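Local coordinates for protein phosphodiesterase (Candida albicans, PDB 6CPU) that is a phosphodiesterase of the HD superfamily, a mainly helical metal-binding protein that holds a zinc ion and a magnesium ion, at residues Tyr232-Met237 and His278-Leu283; Gly216-Pro221 and Cys286-Ile291. All coordinates share one frame; numbering follows the deposited sequence.

Contact 1: Tyr232-Met237 and His278-Leu283; sequences YCVYLM and HAVDVL. With ZN (zinc ion), chain B.
Val234 and Met237 of helix 227-242 pack against Val280 and Leu283 of helix 276-292. The pair belongs to the all-helical fold of the HD-superfamily phosphodiesterases. The two segments run in nearly the same direction, at 26°, and their axes come within 10.3 Å. The contact is buried and apolar.

Met237 can be followed from its root. CB leaves the backbone toward helix 276-292, and CG carries the chain on, anti to the carbonyl carbon. SD then lies 4.1 Å from Leu283 CG. Rotation about CG-SD bends the chain (chi3 -83°), and this turns the methyl onto the neighbouring helix. CE rests 3.8 Å from Leu283 CD2 and 4.2 Å from Val280 CG1. Met237 and Leu283 thus meet tip to tip, with the thioether methyl also reaching the valine.

Leu283 CD2 is shared. Besides Met237 CE it touches both methyls of Val234, whose side chain lies across that of Leu283 at about a right angle. Cys233 adds a looser contact through its CB, on Val280 CG1.

Val215 of helix 205-216 touches both Cys233 and Met237. Leu347 and Leu343 of helix 336-348 touch Val234 and Leu283 respectively.

On segment 278-283, His278 serves the metal site. Its NE2 binds the zinc ion at 2.2 Å. Two waters and His349, Asp350 and Asp462 complete the coordination. The helix packed here thus also carries a zinc ligand near its N-terminal end.

The tightest point is between the two valines: Val234 CG2 and Val280 CG2 are 3.4 Å apart, closer than methyl carbons usually come.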
loop_
_atom_site.group_PDB
_atom_site.type_symbol
_atom_site.label_atom_id
_atom_site.label_comp_id
_atom_site.label_asym_id
_atom_site.label_seq_id
_atom_site.Cartn_x
_atom_site.Cartn_y
_atom_site.Cartn_z
ATOM N N TYR A 232 -5.300 6.876 9.485
ATOM C CA TYR A 232 -6.605 7.049 10.134
ATOM C C TYR A 232 -7.758 6.797 9.170
ATOM O O TYR A 232 -8.763 6.225 9.562
ATOM C CB TYR A 232 -6.746 8.423 10.769
ATOM C CG TYR A 232 -7.890 8.452 11.755
ATOM C CD1 TYR A 232 -9.134 8.976 11.400
ATOM C CD2 TYR A 232 -7.734 7.934 13.036
ATOM C CE1 TYR A 232 -10.192 8.997 12.305
ATOM C CE2 TYR A 232 -8.782 7.955 13.950
ATOM C CZ TYR A 232 -10.009 8.483 13.580
ATOM O OH TYR A 232 -11.063 8.496 14.491
ATOM N N CYS A 233 -7.618 7.229 7.915
ATOM C CA CYS A 233 -8.608 6.911 6.889
ATOM C C CYS A 233 -8.850 5.411 6.747
ATOM O O CYS A 233 -9.997 4.968 6.648
ATOM C CB CYS A 233 -8.210 7.494 5.535
ATOM S SG CYS A 233 -8.243 9.307 5.447
ATOM N N VAL A 234 -7.778 4.622 6.739
ATOM C CA VAL A 234 -7.923 3.179 6.683
ATOM C C VAL A 234 -8.693 2.674 7.911
ATOM O O VAL A 234 -9.583 1.839 7.786
ATOM C CB VAL A 234 -6.561 2.467 6.592
ATOM C CG1 VAL A 234 -6.744 0.955 6.637
ATOM C CG2 VAL A 234 -5.842 2.848 5.307
ATOM N N TYR A 235 -8.356 3.191 9.086
ATOM C CA TYR A 235 -9.045 2.795 10.309
ATOM C C TYR A 235 -10.556 3.065 10.190
ATOM O O TYR A 235 -11.365 2.201 10.499
ATOM C CB TYR A 235 -8.442 3.501 11.535
ATOM C CG TYR A 235 -9.396 3.571 12.701
ATOM C CD1 TYR A 235 -9.735 2.430 13.417
ATOM C CD2 TYR A 235 -10.008 4.773 13.053
ATOM C CE1 TYR A 235 -10.639 2.493 14.481
ATOM C CE2 TYR A 235 -10.902 4.843 14.110
ATOM C CZ TYR A 235 -11.218 3.701 14.814
ATOM O OH TYR A 235 -12.119 3.794 15.865
ATOM N N LEU A 236 -10.922 4.253 9.722
ATOM C CA LEU A 236 -12.335 4.607 9.555
ATOM C C LEU A 236 -13.073 3.597 8.679
ATOM O O LEU A 236 -14.154 3.115 9.031
ATOM C CB LEU A 236 -12.469 6.008 8.948
ATOM C CG LEU A 236 -12.083 7.154 9.872
ATOM C CD1 LEU A 236 -12.046 8.460 9.101
ATOM C CD2 LEU A 236 -13.024 7.239 11.070
ATOM N N MET A 237 -12.464 3.241 7.555
ATOM C CA MET A 237 -13.097 2.336 6.604
ATOM C C MET A 237 -13.164 0.888 7.049
ATOM O O MET A 237 -14.211 0.239 6.922
ATOM C CB MET A 237 -12.415 2.464 5.253
ATOM C CG MET A 237 -12.725 3.791 4.612
ATOM S SD MET A 237 -11.998 3.990 2.987
ATOM C CE MET A 237 -10.330 4.511 3.386
ATOM N N HIS A 278 -1.718 5.326 -2.694
ATOM C CA HIS A 278 -2.431 4.583 -3.755
ATOM C C HIS A 278 -3.270 3.462 -3.178
ATOM O O HIS A 278 -4.417 3.276 -3.569
ATOM C CB HIS A 278 -1.459 4.034 -4.822
ATOM C CG HIS A 278 -2.074 3.054 -5.783
ATOM N ND1 HIS A 278 -3.098 3.389 -6.646
ATOM C CD2 HIS A 278 -1.801 1.745 -6.017
ATOM C CE1 HIS A 278 -3.429 2.328 -7.367
ATOM N NE2 HIS A 278 -2.658 1.314 -7.006
ATOM N N ALA A 279 -2.697 2.700 -2.241
ATOM C CA ALA A 279 -3.426 1.624 -1.594
ATOM C C ALA A 279 -4.701 2.133 -0.917
ATOM O O ALA A 279 -5.783 1.520 -1.041
ATOM C CB ALA A 279 -2.541 0.909 -0.579
ATOM N N VAL A 280 -4.563 3.240 -0.193
ATOM C CA VAL A 280 -5.674 3.806 0.545
ATOM C C VAL A 280 -6.718 4.393 -0.429
ATOM O O VAL A 280 -7.907 4.245 -0.220
ATOM C CB VAL A 280 -5.199 4.845 1.580
ATOM C CG1 VAL A 280 -6.393 5.473 2.283
ATOM C CG2 VAL A 280 -4.269 4.181 2.605
ATOM N N ASP A 281 -6.247 4.999 -1.506
ATOM C CA ASP A 281 -7.128 5.446 -2.583
ATOM C C ASP A 281 -7.955 4.302 -3.173
ATOM O O ASP A 281 -9.176 4.422 -3.323
ATOM C CB ASP A 281 -6.301 6.095 -3.674
ATOM C CG ASP A 281 -7.155 6.715 -4.744
ATOM O OD1 ASP A 281 -7.934 7.637 -4.416
ATOM O OD2 ASP A 281 -7.030 6.280 -5.899
ATOM N N VAL A 282 -7.305 3.184 -3.497
ATOM C CA VAL A 282 -7.996 2.009 -4.038
ATOM C C VAL A 282 -8.980 1.414 -3.029
ATOM O O VAL A 282 -10.108 1.009 -3.378
ATOM C CB VAL A 282 -6.986 0.925 -4.535
ATOM C CG1 VAL A 282 -7.690 -0.368 -4.900
ATOM C CG2 VAL A 282 -6.198 1.443 -5.727
ATOM N N LEU A 283 -8.577 1.379 -1.770
ATOM C CA LEU A 283 -9.464 0.938 -0.698
ATOM C C LEU A 283 -10.715 1.837 -0.638
ATOM O O LEU A 283 -11.851 1.357 -0.534
ATOM C CB LEU A 283 -8.720 0.980 0.645
ATOM C CG LEU A 283 -9.543 0.894 1.930
ATOM C CD1 LEU A 283 -10.249 -0.442 2.022
ATOM C CD2 LEU A 283 -8.670 1.109 3.154
HETATM ZN ZN ZN B . -2.605 -0.771 -7.662
HETATM O O HOH W 1 -1.584 0.124 -9.407
HETATM O O HOH W 2 -2.344 -2.638 -8.724
#

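Contact 2: Gly216-Pro221 and Cys286-Ile291; sequences GHWSFP and CFHFLI
An aromatic cluster of Trp218, His288 and Phe289 joins the loop between helices 205-216 and 227-242 to the C-terminal half of helix 276-292. The contact is buried.

Trp218 supplies the six-membered side of its indole. Its CG is anti to the backbone N (chi1 178°), which swings the far end of the ring system toward the helix. CE3 lies 3.7 Å from His288 CB, and that CB sits at the indole edge, close to the ring plane. Two corners further round, CH2 is 3.5 Å from Phe289 CE1. The indole and the phenyl ring are inclined at 32°, with centroids 5.6 Å apart. The imidazole is turned more steeply, at 56° to the indole.

The imidazole of His288 points its tip at the loop backbone. CE1 is 3.1 Å from Gly216 O, which lies at the ring edge near its plane, and 3.5 Å from Trp218 N. NE2 is 3.4 Å from the same Gly216 O, but the angle is too poor for a hydrogen bond. NE2 bonds instead to Val215 O, one residue earlier.

At the other end of the indole, NE1 is hydrogen-bonded to Thr467 O. Arg468 makes a cation-pi contact with the ring, and Tyr553 meets it edge-to-face.

A carbonyl can only accept, so the bond to Val215 O implies that His288 NE2 carries a proton. CE1 lies between the two ring nitrogens and is probably polarised, which suits its close approach to Gly216 O. The imidazole is thus placed by its hydrogen bond to Val215 O and by contacts with the loop backbone, and Phe302 meets it as well, while the indole beside it is fixed from several sides.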
loop_
_atom_site.group_PDB
_atom_site.type_symbol
_atom_site.label_atom_id
_atom_site.label_comp_id
_atom_site.label_asym_id
_atom_site.label_seq_id
_atom_site.Cartn_x
_atom_site.Cartn_y
_atom_site.Cartn_z
ATOM N N GLY A 216 -15.723 10.357 2.971
ATOM C CA GLY A 216 -17.046 10.531 2.406
ATOM C C GLY A 216 -17.150 11.043 0.983
ATOM O O GLY A 216 -18.170 10.820 0.359
ATOM N N HIS A 217 -16.125 11.722 0.467
ATOM C CA HIS A 217 -16.150 12.253 -0.907
ATOM C C HIS A 217 -15.672 11.250 -1.955
ATOM O O HIS A 217 -14.647 10.589 -1.761
ATOM C CB HIS A 217 -15.245 13.470 -1.023
ATOM C CG HIS A 217 -15.815 14.717 -0.423
ATOM N ND1 HIS A 217 -15.781 14.972 0.931
ATOM C CD2 HIS A 217 -16.420 15.786 -0.996
ATOM C CE1 HIS A 217 -16.334 16.149 1.167
ATOM N NE2 HIS A 217 -16.730 16.662 0.014
ATOM N N TRP A 218 -16.377 11.163 -3.084
ATOM C CA TRP A 218 -15.848 10.434 -4.247
ATOM C C TRP A 218 -14.623 11.153 -4.798
ATOM O O TRP A 218 -13.715 10.521 -5.340
ATOM C CB TRP A 218 -16.894 10.243 -5.356
ATOM C CG TRP A 218 -16.312 9.545 -6.542
ATOM C CD1 TRP A 218 -16.049 10.082 -7.764
ATOM C CD2 TRP A 218 -15.837 8.194 -6.586
ATOM N NE1 TRP A 218 -15.472 9.138 -8.585
ATOM C CE2 TRP A 218 -15.336 7.969 -7.884
ATOM C CE3 TRP A 218 -15.824 7.141 -5.664
ATOM C CZ2 TRP A 218 -14.809 6.740 -8.277
ATOM C CZ3 TRP A 218 -15.299 5.918 -6.057
ATOM C CH2 TRP A 218 -14.807 5.729 -7.352
ATOM N N SER A 219 -14.587 12.476 -4.663
ATOM C CA SER A 219 -13.392 13.244 -4.991
ATOM C C SER A 219 -12.407 13.155 -3.813
ATOM O O SER A 219 -12.100 14.144 -3.159
ATOM C CB SER A 219 -13.756 14.699 -5.297
ATOM O OG SER A 219 -12.684 15.370 -5.943
ATOM N N PHE A 220 -11.902 11.949 -3.572
ATOM C CA PHE A 220 -11.064 11.673 -2.414
ATOM C C PHE A 220 -9.750 12.426 -2.555
ATOM O O PHE A 220 -8.984 12.146 -3.489
ATOM C CB PHE A 220 -10.821 10.166 -2.330
ATOM C CG PHE A 220 -10.046 9.725 -1.110
ATOM C CD1 PHE A 220 -10.484 10.040 0.160
ATOM C CD2 PHE A 220 -8.892 8.953 -1.242
ATOM C CE1 PHE A 220 -9.774 9.622 1.284
ATOM C CE2 PHE A 220 -8.181 8.531 -0.129
ATOM C CZ PHE A 220 -8.624 8.859 1.138
ATOM N N PRO A 221 -9.480 13.394 -1.649
ATOM C CA PRO A 221 -8.361 14.300 -1.837
ATOM C C PRO A 221 -7.042 13.679 -1.372
ATOM O O PRO A 221 -6.323 14.270 -0.562
ATOM C CB PRO A 221 -8.741 15.494 -0.961
ATOM C CG PRO A 221 -9.448 14.858 0.187
ATOM C CD PRO A 221 -10.221 13.708 -0.408
ATOM N N CYS A 286 -13.082 1.197 -3.530
ATOM C CA CYS A 286 -13.846 -0.008 -3.167
ATOM C C CYS A 286 -14.912 0.315 -2.130
ATOM O O CYS A 286 -16.056 -0.147 -2.226
ATOM C CB CYS A 286 -12.938 -1.100 -2.593
ATOM S SG CYS A 286 -12.143 -2.129 -3.833
ATOM N N PHE A 287 -14.513 1.089 -1.130
ATOM C CA PHE A 287 -15.414 1.489 -0.051
ATOM C C PHE A 287 -16.665 2.184 -0.616
ATOM O O PHE A 287 -17.789 1.825 -0.268
ATOM C CB PHE A 287 -14.672 2.400 0.920
ATOM C CG PHE A 287 -15.367 2.603 2.232
ATOM C CD1 PHE A 287 -15.507 1.555 3.121
ATOM C CD2 PHE A 287 -15.849 3.851 2.590
ATOM C CE1 PHE A 287 -16.127 1.732 4.341
ATOM C CE2 PHE A 287 -16.472 4.042 3.818
ATOM C CZ PHE A 287 -16.616 2.979 4.691
ATOM N N HIS A 288 -16.463 3.144 -1.512
ATOM C CA HIS A 288 -17.600 3.828 -2.154
ATOM C C HIS A 288 -18.440 2.888 -3.029
ATOM O O HIS A 288 -19.676 2.906 -2.929
ATOM C CB HIS A 288 -17.150 5.051 -2.944
ATOM C CG HIS A 288 -17.102 6.305 -2.128
ATOM N ND1 HIS A 288 -17.909 7.394 -2.387
ATOM C CD2 HIS A 288 -16.361 6.634 -1.042
ATOM C CE1 HIS A 288 -17.661 8.342 -1.501
ATOM N NE2 HIS A 288 -16.719 7.909 -0.678
ATOM N N PHE A 289 -17.786 2.054 -3.848
ATOM C CA PHE A 289 -18.510 1.048 -4.635
ATOM C C PHE A 289 -19.428 0.219 -3.750
ATOM O O PHE A 289 -20.616 0.060 -4.047
ATOM C CB PHE A 289 -17.561 0.099 -5.396
ATOM C CG PHE A 289 -16.699 0.769 -6.448
ATOM C CD1 PHE A 289 -17.001 2.023 -6.956
ATOM C CD2 PHE A 289 -15.585 0.105 -6.951
ATOM C CE1 PHE A 289 -16.209 2.612 -7.926
ATOM C CE2 PHE A 289 -14.794 0.685 -7.926
ATOM C CZ PHE A 289 -15.097 1.939 -8.410
ATOM N N LEU A 290 -18.882 -0.302 -2.658
ATOM C CA LEU A 290 -19.630 -1.162 -1.757
ATOM C C LEU A 290 -20.809 -0.455 -1.069
ATOM O O LEU A 290 -21.849 -1.077 -0.832
ATOM C CB LEU A 290 -18.693 -1.770 -0.720
ATOM C CG LEU A 290 -17.708 -2.802 -1.296
ATOM C CD1 LEU A 290 -16.466 -2.937 -0.420
ATOM C CD2 LEU A 290 -18.395 -4.150 -1.474
ATOM N N ILE A 291 -20.654 0.825 -0.750
ATOM C CA ILE A 291 -21.768 1.593 -0.186
ATOM C C ILE A 291 -22.870 1.740 -1.232
ATOM O O ILE A 291 -24.020 1.385 -0.984
ATOM C CB ILE A 291 -21.328 2.972 0.330
ATOM C CG1 ILE A 291 -20.505 2.801 1.613
ATOM C CG2 ILE A 291 -22.542 3.861 0.607
ATOM C CD1 ILE A 291 -19.576 3.955 1.875
#

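How the contacts relate
Both contacts use helix 276-292, contact 1 its first half and contact 2 its second, and their centres are 10 Å apart. Along the chain, contact 1 is nested within the loop that contact 2 closes. They also touch directly. Met237 O is 3.5 Å from Phe287 CE1, and Asp281 OD1 is 3.6 Å from Phe220 CD2. Arg468 ties them further: it forms a salt bridge with Asp281 and hydrogen-bonds Trp218 O. The zinc ion is bound from contact 1, through His278, whereas the Phe289 side chain of contact 2 is about 12 Å from it. The shared helix thus runs from the metal site to the aromatic cluster.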